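Local coordinates for protein putative Ribokinase II (Escherichia coli, PDB 3K9E) that probably phosphorylates a sugar or related compound with ATP, as a putative ribokinase of the pfkB carbohydrate kinase family, at residues S4-I9 and I42-V47; I16-I21 and F95-N100. All blocks are in the same frame, centred on the assembly; numbering follows the deposited sequence.

How the contacts relate
From the N terminus the chain enters on strand 5-9, the first half of contact 1, and runs almost at once into strand 13-18, which carries the first half of contact 2. Helix 39-49 then comes back against strand 5-9, so contact 1 closes a loop whose 32 intervening residues include strands 13-18 and 29-37. Strand 92-98 returns later to pair with strand 13-18 and closes the longer loop of contact 2, with 73 residues between. The two loops cross rather than nest. Contact 1 seats a helix on the large mixed sheet, while contact 2 builds the small four-stranded sheet; their centres lie about 28 Å apart.

Contact 1 of 2, residues S4-I9 and I42-V47; sequences SKVFTI and IFIDQV
Thr8 and Ile44 carry the middle of this contact, where strand 5-9 runs alongside helix 39-49 in nearly the opposite direction, the axes of segments 5-9 and 42-47 being 8.9 Å apart at 165°. The two side chains come from opposite sides and overlap along their flanks: the methyl CG2 of Thr8 comes to rest 3.9 Å from Ile44 CB, with Ile44 CD1 just as near. Ile44 reaches further along the strand, its CD1 lying 3.9 Å from the carbonyl oxygen Val6 O and touching Val6 CG1 more loosely.

The aromatic contribution is Phe43. With CG anti to the backbone N (chi1 165°), its ring swings toward the strand, and Thr8 CB approaches CD2 of Phe43 at 4.1 Å, while Val6 CG1 meets the rim of the ring near its plane. Val47 CG2, from the next turn of the helix, sits over one face, toward the rim, and the ring also stacks with His135 of the neighbouring strand 131-137. At the other end of the contact Val47 CG1 reaches Val6 CB at 4.3 Å.

No hydrogen bond joins the two segments. The polar end of Thr8 is served within the sheet: OG1 sits anti to the backbone N (chi1 -168°) and bonds His135 O, leaving the methyl for the helix. Strand 5-9 lies between parallel strands 54-61 and 131-137, and the helix packs on one face of this large sheet, as in the alpha/beta core of ribokinase-like kinases; Ile44 and Val47 also touch Cys54.

With no such bond between them and all five touching residues buried, strand and helix meet here mainly through apolar groups, while the hydroxyl that shares this face is satisfied by the adjacent strand.

Contact 2 of 2, residues I16-I21 and F95-N100; sequences IMASKI and FVTYHN
Ile16 lies alongside Phe95, the two side chains on the same face of the paired strands. Phe95 has CG anti to the carbonyl carbon (chi1 -79°), which turns the ring back toward the neighbouring strand: CE1 comes within 3.4 Å of Ile16 CG2, and Ile16 CG1 lies over one face. The ring also meets Trp31 edge-to-face, and Phe65 of the second subunit likewise. An alanine in place of this phenylalanine is likely to leave Ile16 without its aromatic neighbour and to strip Trp31 and the partner subunit's Phe65 of their ring contact.

Met17, modelled as selenomethionine, and Val96 form the next pair, on the face away from Ile16. Val96 CG1, placed between its backbone N and carbonyl carbon (chi1 60°), touches Met17 CG at 3.6 Å; past CG the Met17 chain turns off (chi3 -134°) and leaves Val96 behind.

Two backbone bonds hold the parallel register: Val96 N gives to Ile16 O at 3.1 Å, and Ala18 N to Val96 O at 2.9 Å. Strands 13-18 and 92-98 are the central pair of the small four-stranded sheet, with 29-37 and 104-109 outside them. As in E. coli ribokinase, where such a sheet forms a lid over the sugar site and meets its copy in the dimer, this sheet probably does the same; Ile16 and Phe95 pack on Phe95 and Ile16 of the second subunit.

Past the bridged residues, Ala18 CB presses on Thr97 CG2 at 3.5 Å, tighter than usual for two carbons. The chain then arches outward before Ile21 returns, its CG2 at 3.4 Å from Tyr98 O and its CG1 meeting Tyr98 CB at 3.9 Å.

Contact 1 of 2, residues S4-I9 and I42-V47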
ATOM      1  N   SER B   4      -9.401  32.281 -14.867  1.00 45.94           N
ATOM      2  CA  SER B   4     -10.496  31.393 -14.457  1.00 44.31           C
ATOM      3  C   SER B   4      -9.976  29.949 -14.438  1.00 43.55           C
ATOM      4  O   SER B   4      -9.378  29.492 -15.417  1.00 41.67           O
ATOM      5  CB  SER B   4     -11.663  31.512 -15.440  1.00 45.79           C
ATOM      6  OG  SER B   4     -12.572  30.431 -15.289  1.00 50.04           O
ATOM      7  N   LYS B   5     -10.216  29.233 -13.336  1.00 40.27           N
ATOM      8  CA  LYS B   5      -9.729  27.864 -13.186  1.00 39.34           C
ATOM      9  C   LYS B   5     -10.716  26.773 -12.774  1.00 38.19           C
ATOM     10  O   LYS B   5     -11.605  26.976 -11.932  1.00 36.70           O
ATOM     11  CB  LYS B   5      -8.576  27.829 -12.185  1.00 42.73           C
ATOM     12  CG  LYS B   5      -7.217  28.202 -12.740  1.00 43.97           C
ATOM     13  CD  LYS B   5      -6.145  27.792 -11.742  1.00 47.57           C
ATOM     14  CE  LYS B   5      -4.756  28.147 -12.228  1.00 49.87           C
ATOM     15  NZ  LYS B   5      -4.647  29.603 -12.501  1.00 50.22           N
ATOM     16  N   VAL B   6     -10.529  25.600 -13.371  1.00 34.10           N
ATOM     17  CA  VAL B   6     -11.346  24.437 -13.060  1.00 32.97           C
ATOM     18  C   VAL B   6     -10.571  23.653 -12.001  1.00 32.81           C
ATOM     19  O   VAL B   6      -9.392  23.343 -12.182  1.00 33.28           O
ATOM     20  CB  VAL B   6     -11.546  23.541 -14.296  1.00 32.72           C
ATOM     21  CG1 VAL B   6     -12.208  22.232 -13.882  1.00 34.42           C
ATOM     22  CG2 VAL B   6     -12.400  24.265 -15.343  1.00 32.25           C
ATOM     23  N   PHE B   7     -11.223  23.341 -10.890  1.00 31.44           N
ATOM     24  CA  PHE B   7     -10.563  22.602  -9.831  1.00 30.31           C
ATOM     25  C   PHE B   7     -11.313  21.337  -9.499  1.00 30.90           C
ATOM     26  O   PHE B   7     -12.526  21.263  -9.674  1.00 31.04           O
ATOM     27  CB  PHE B   7     -10.471  23.464  -8.572  1.00 31.56           C
ATOM     28  CG  PHE B   7      -9.137  24.104  -8.377  1.00 34.83           C
ATOM     29  CD1 PHE B   7      -8.110  23.411  -7.745  1.00 35.18           C
ATOM     30  CD2 PHE B   7      -8.890  25.386  -8.858  1.00 34.64           C
ATOM     31  CE1 PHE B   7      -6.849  23.983  -7.595  1.00 38.05           C
ATOM     32  CE2 PHE B   7      -7.633  25.967  -8.715  1.00 36.73           C
ATOM     33  CZ  PHE B   7      -6.609  25.264  -8.082  1.00 36.70           C
ATOM     34  N   THR B   8     -10.582  20.328  -9.048  1.00 31.23           N
ATOM     35  CA  THR B   8     -11.215  19.092  -8.620  1.00 32.36           C
ATOM     36  C   THR B   8     -10.507  18.708  -7.333  1.00 34.30           C
ATOM     37  O   THR B   8      -9.511  19.327  -6.952  1.00 35.15           O
ATOM     38  CB  THR B   8     -11.106  17.956  -9.656  1.00 33.18           C
ATOM     39  OG1 THR B   8     -11.988  16.892  -9.272  1.00 32.35           O
ATOM     40  CG2 THR B   8      -9.686  17.423  -9.748  1.00 31.82           C
ATOM     41  N   ILE B   9     -11.013  17.692  -6.656  1.00 34.13           N
ATOM     42  CA  ILE B   9     -10.412  17.293  -5.402  1.00 33.82           C
ATOM     43  C   ILE B   9     -10.585  15.799  -5.234  1.00 34.84           C
ATOM     44  O   ILE B   9     -11.531  15.208  -5.759  1.00 34.74           O
ATOM     45  CB  ILE B   9     -11.103  18.036  -4.227  1.00 34.51           C
ATOM     46  CG1 ILE B   9     -10.417  17.705  -2.901  1.00 33.89           C
ATOM     47  CG2 ILE B   9     -12.588  17.659  -4.187  1.00 32.31           C
ATOM     48  CD1 ILE B   9     -10.861  18.598  -1.749  1.00 37.40           C
ATOM     49  N   ILE B  42      -7.313  11.787 -13.140  1.00 27.26           N
ATOM     50  CA  ILE B  42      -7.546  11.455 -14.540  1.00 26.98           C
ATOM     51  C   ILE B  42      -8.484  12.484 -15.159  1.00 26.99           C
ATOM     52  O   ILE B  42      -8.320  12.884 -16.309  1.00 27.10           O
ATOM     53  CB  ILE B  42      -8.158  10.046 -14.675  1.00 25.03           C
ATOM     54  CG1 ILE B  42      -7.171   9.011 -14.123  1.00 25.11           C
ATOM     55  CG2 ILE B  42      -8.480   9.753 -16.139  1.00 25.60           C
ATOM     56  CD1 ILE B  42      -7.731   7.608 -14.022  1.00 28.91           C
ATOM     57  N   PHE B  43      -9.463  12.920 -14.375  1.00 25.63           N
ATOM     58  CA  PHE B  43     -10.408  13.911 -14.839  1.00 26.14           C
ATOM     59  C   PHE B  43      -9.682  15.231 -15.121  1.00 24.77           C
ATOM     60  O   PHE B  43      -9.852  15.836 -16.187  1.00 25.27           O
ATOM     61  CB  PHE B  43     -11.491  14.147 -13.784  1.00 25.75           C
ATOM     62  CG  PHE B  43     -12.301  15.386 -14.026  1.00 27.34           C
ATOM     63  CD1 PHE B  43     -13.395  15.364 -14.892  1.00 29.64           C
ATOM     64  CD2 PHE B  43     -11.941  16.594 -13.431  1.00 27.97           C
ATOM     65  CE1 PHE B  43     -14.119  16.528 -15.166  1.00 31.27           C
ATOM     66  CE2 PHE B  43     -12.657  17.766 -13.698  1.00 29.67           C
ATOM     67  CZ  PHE B  43     -13.749  17.731 -14.568  1.00 30.29           C
ATOM     68  N   ILE B  44      -8.869  15.669 -14.170  1.00 24.29           N
ATOM     69  CA  ILE B  44      -8.159  16.937 -14.319  1.00 25.37           C
ATOM     70  C   ILE B  44      -7.103  16.857 -15.421  1.00 26.08           C
ATOM     71  O   ILE B  44      -6.801  17.861 -16.068  1.00 25.86           O
ATOM     72  CB  ILE B  44      -7.515  17.395 -12.964  1.00 24.60           C
ATOM     73  CG1 ILE B  44      -7.479  18.928 -12.894  1.00 28.50           C
ATOM     74  CG2 ILE B  44      -6.104  16.849 -12.820  1.00 23.70           C
ATOM     75  CD1 ILE B  44      -8.869  19.591 -12.872  1.00 27.16           C
ATOM     76  N   ASP B  45      -6.543  15.670 -15.644  1.00 25.57           N
ATOM     77  CA  ASP B  45      -5.543  15.537 -16.699  1.00 24.93           C
ATOM     78  C   ASP B  45      -6.235  15.727 -18.060  1.00 26.19           C
ATOM     79  O   ASP B  45      -5.661  16.326 -18.973  1.00 27.27           O
ATOM     80  CB  ASP B  45      -4.843  14.175 -16.632  1.00 24.66           C
ATOM     81  CG  ASP B  45      -3.578  14.127 -17.494  1.00 29.74           C
ATOM     82  OD1 ASP B  45      -2.696  14.994 -17.312  1.00 31.52           O
ATOM     83  OD2 ASP B  45      -3.459  13.225 -18.349  1.00 30.73           O
ATOM     84  N   GLN B  46      -7.472  15.253 -18.202  1.00 23.43           N
ATOM     85  CA  GLN B  46      -8.173  15.432 -19.477  1.00 25.89           C
ATOM     86  C   GLN B  46      -8.482  16.906 -19.668  1.00 25.77           C
ATOM     87  O   GLN B  46      -8.416  17.421 -20.783  1.00 26.07           O
ATOM     88  CB  GLN B  46      -9.474  14.620 -19.523  1.00 28.21           C
ATOM     89  CG  GLN B  46     -10.260  14.700 -20.851  1.00 29.07           C
ATOM     90  CD  GLN B  46      -9.402  14.411 -22.083  1.00 29.69           C
ATOM     91  OE1 GLN B  46      -8.901  15.333 -22.742  1.00 33.74           O
ATOM     92  NE2 GLN B  46      -9.224  13.136 -22.392  1.00 23.28           N
ATOM     93  N   VAL B  47      -8.815  17.590 -18.576  1.00 27.79           N
ATOM     94  CA  VAL B  47      -9.123  19.011 -18.652  1.00 27.63           C
ATOM     95  C   VAL B  47      -7.904  19.795 -19.105  1.00 27.70           C
ATOM     96  O   VAL B  47      -8.002  20.640 -19.990  1.00 26.48           O
ATOM     97  CB  VAL B  47      -9.572  19.584 -17.296  1.00 27.90           C
ATOM     98  CG1 VAL B  47      -9.798  21.082 -17.426  1.00 26.16           C
ATOM     99  CG2 VAL B  47     -10.851  18.903 -16.832  1.00 23.58           C
TER

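Contact 2 of 2, residues I16-I21 and F95-N100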
ATOM      1  N   ILE B  16      -0.533  -0.340 -10.384  1.00 31.93           N
ATOM      2  CA  ILE B  16       0.438  -1.367 -10.761  1.00 33.07           C
ATOM      3  C   ILE B  16      -0.426  -2.429 -11.430  1.00 33.05           C
ATOM      4  O   ILE B  16      -1.312  -3.007 -10.799  1.00 31.04           O
ATOM      5  CB  ILE B  16       1.139  -1.969  -9.525  1.00 33.88           C
ATOM      6  CG1 ILE B  16       2.052  -0.923  -8.885  1.00 35.66           C
ATOM      7  CG2 ILE B  16       1.940  -3.191  -9.918  1.00 35.02           C
ATOM      8  CD1 ILE B  16       1.311   0.212  -8.242  1.00 39.40           C
HETATM    9  N   MSE B  17      -0.173  -2.682 -12.706  1.00 33.21           N
HETATM   10  CA  MSE B  17      -0.994  -3.627 -13.459  1.00 35.95           C
HETATM   11  C   MSE B  17      -0.372  -4.976 -13.749  1.00 34.43           C
HETATM   12  O   MSE B  17       0.802  -5.063 -14.102  1.00 32.35           O
HETATM   13  CB  MSE B  17      -1.393  -2.998 -14.795  1.00 39.15           C
HETATM   14  CG  MSE B  17      -2.099  -1.660 -14.684  1.00 47.35           C
HETATM   15 SE   MSE B  17      -2.420  -0.901 -16.442  1.00 58.22          SE
HETATM   16  CE  MSE B  17      -1.824   0.889 -16.090  1.00 58.59           C
ATOM     17  N   ALA B  18      -1.171  -6.029 -13.612  1.00 33.76           N
ATOM     18  CA  ALA B  18      -0.695  -7.373 -13.909  1.00 35.75           C
ATOM     19  C   ALA B  18      -0.313  -7.367 -15.384  1.00 37.02           C
ATOM     20  O   ALA B  18      -0.997  -6.750 -16.206  1.00 36.77           O
ATOM     21  CB  ALA B  18      -1.793  -8.386 -13.661  1.00 33.60           C
ATOM     22  N   SER B  19       0.781  -8.042 -15.720  1.00 38.69           N
ATOM     23  CA  SER B  19       1.247  -8.085 -17.103  1.00 41.28           C
ATOM     24  C   SER B  19       0.503  -9.088 -17.973  1.00 41.62           C
ATOM     25  O   SER B  19       0.477  -8.948 -19.197  1.00 43.07           O
ATOM     26  CB  SER B  19       2.744  -8.393 -17.146  1.00 41.19           C
ATOM     27  OG  SER B  19       3.020  -9.621 -16.504  1.00 42.73           O
ATOM     28  N   LYS B  20      -0.104 -10.092 -17.352  1.00 41.47           N
ATOM     29  CA  LYS B  20      -0.834 -11.105 -18.106  1.00 43.06           C
ATOM     30  C   LYS B  20      -2.257 -11.283 -17.613  1.00 42.34           C
ATOM     31  O   LYS B  20      -2.535 -11.129 -16.422  1.00 39.90           O
ATOM     32  CB  LYS B  20      -0.121 -12.457 -18.015  1.00 45.78           C
ATOM     33  CG  LYS B  20       1.332 -12.432 -18.439  1.00 49.62           C
ATOM     34  CD  LYS B  20       1.880 -13.842 -18.535  1.00 53.84           C
ATOM     35  CE  LYS B  20       3.390 -13.832 -18.748  1.00 56.58           C
ATOM     36  NZ  LYS B  20       4.102 -13.231 -17.579  1.00 56.47           N
ATOM     37  N   ILE B  21      -3.158 -11.612 -18.533  1.00 41.22           N
ATOM     38  CA  ILE B  21      -4.540 -11.833 -18.160  1.00 42.45           C
ATOM     39  C   ILE B  21      -4.566 -13.141 -17.394  1.00 41.93           C
ATOM     40  O   ILE B  21      -3.864 -14.086 -17.748  1.00 43.42           O
ATOM     41  CB  ILE B  21      -5.468 -11.940 -19.389  1.00 44.57           C
ATOM     42  CG1 ILE B  21      -5.633 -10.569 -20.052  1.00 47.52           C
ATOM     43  CG2 ILE B  21      -6.838 -12.449 -18.960  1.00 46.12           C
ATOM     44  CD1 ILE B  21      -4.384 -10.035 -20.696  1.00 49.71           C
ATOM     45  N   PHE B  95      -3.454  -2.355  -7.143  1.00 32.11           N
ATOM     46  CA  PHE B  95      -2.940  -3.439  -7.971  1.00 33.33           C
ATOM     47  C   PHE B  95      -4.158  -3.946  -8.723  1.00 33.38           C
ATOM     48  O   PHE B  95      -5.224  -4.118  -8.133  1.00 32.75           O
ATOM     49  CB  PHE B  95      -2.384  -4.574  -7.109  1.00 33.37           C
ATOM     50  CG  PHE B  95      -1.020  -4.310  -6.562  1.00 35.62           C
ATOM     51  CD1 PHE B  95       0.113  -4.720  -7.261  1.00 35.42           C
ATOM     52  CD2 PHE B  95      -0.860  -3.648  -5.348  1.00 37.54           C
ATOM     53  CE1 PHE B  95       1.383  -4.479  -6.767  1.00 34.65           C
ATOM     54  CE2 PHE B  95       0.414  -3.399  -4.839  1.00 39.43           C
ATOM     55  CZ  PHE B  95       1.540  -3.818  -5.555  1.00 38.19           C
ATOM     56  N   VAL B  96      -4.016  -4.184 -10.018  1.00 32.85           N
ATOM     57  CA  VAL B  96      -5.154  -4.677 -10.780  1.00 36.53           C
ATOM     58  C   VAL B  96      -4.800  -5.839 -11.707  1.00 37.08           C
ATOM     59  O   VAL B  96      -3.720  -5.879 -12.295  1.00 35.22           O
ATOM     60  CB  VAL B  96      -5.801  -3.540 -11.628  1.00 34.76           C
ATOM     61  CG1 VAL B  96      -4.787  -2.975 -12.607  1.00 34.89           C
ATOM     62  CG2 VAL B  96      -7.011  -4.073 -12.378  1.00 34.86           C
ATOM     63  N   THR B  97      -5.712  -6.804 -11.795  1.00 39.77           N
ATOM     64  CA  THR B  97      -5.536  -7.934 -12.691  1.00 44.04           C
ATOM     65  C   THR B  97      -6.762  -8.058 -13.562  1.00 45.58           C
ATOM     66  O   THR B  97      -7.826  -7.529 -13.237  1.00 46.06           O
ATOM     67  CB  THR B  97      -5.400  -9.291 -11.999  1.00 43.80           C
ATOM     68  OG1 THR B  97      -4.707  -9.157 -10.755  1.00 46.46           O
ATOM     69  CG2 THR B  97      -4.624 -10.225 -12.922  1.00 42.23           C
ATOM     70  N   TYR B  98      -6.605  -8.801 -14.651  1.00 48.31           N
ATOM     71  CA  TYR B  98      -7.668  -9.034 -15.622  1.00 50.76           C
ATOM     72  C   TYR B  98      -8.102 -10.497 -15.716  1.00 50.49           C
ATOM     73  O   TYR B  98      -7.257 -11.382 -15.786  1.00 50.67           O
ATOM     74  CB  TYR B  98      -7.181  -8.605 -16.996  1.00 54.03           C
ATOM     75  CG  TYR B  98      -7.232  -7.127 -17.235  1.00 58.84           C
ATOM     76  CD1 TYR B  98      -8.221  -6.578 -18.049  1.00 60.88           C
ATOM     77  CD2 TYR B  98      -6.283  -6.272 -16.674  1.00 60.30           C
ATOM     78  CE1 TYR B  98      -8.265  -5.216 -18.309  1.00 61.69           C
ATOM     79  CE2 TYR B  98      -6.317  -4.900 -16.926  1.00 61.78           C
ATOM     80  CZ  TYR B  98      -7.313  -4.382 -17.749  1.00 62.22           C
ATOM     81  OH  TYR B  98      -7.353  -3.035 -18.029  1.00 61.87           O
ATOM     82  N   HIS B  99      -9.413 -10.730 -15.733  1.00 49.61           N
ATOM     83  CA  HIS B  99      -9.972 -12.069 -15.874  1.00 51.07           C
ATOM     84  C   HIS B  99     -10.281 -12.253 -17.366  1.00 51.92           C
ATOM     85  O   HIS B  99     -10.406 -11.261 -18.098  1.00 51.44           O
ATOM     86  CB  HIS B  99     -11.278 -12.214 -15.060  1.00 50.89           C
ATOM     87  CG  HIS B  99     -11.080 -12.144 -13.574  1.00 52.96           C
ATOM     88  ND1 HIS B  99     -10.417 -13.126 -12.865  1.00 53.61           N
ATOM     89  CD2 HIS B  99     -11.484 -11.229 -12.657  1.00 52.58           C
ATOM     90  CE1 HIS B  99     -10.427 -12.825 -11.575  1.00 53.10           C
ATOM     91  NE2 HIS B  99     -11.072 -11.679 -11.421  1.00 53.53           N
ATOM     92  N   ASN B 100     -10.409 -13.506 -17.817  1.00 52.60           N
ATOM     93  CA  ASN B 100     -10.726 -13.802 -19.225  1.00 54.31           C
ATOM     94  C   ASN B 100     -12.102 -13.259 -19.571  1.00 55.94           C
ATOM     95  O   ASN B 100     -12.417 -12.984 -20.750  1.00 54.90           O
ATOM     96  CB  ASN B 100     -10.715 -15.312 -19.469  1.00 52.77           C
ATOM     97  CG  ASN B 100      -9.333 -15.863 -19.538  1.00 52.86           C
ATOM     98  OD1 ASN B 100      -8.595 -15.628 -20.523  1.00 51.92           O
ATOM     99  ND2 ASN B 100      -8.935 -16.597 -18.482  1.00 54.07           N
TER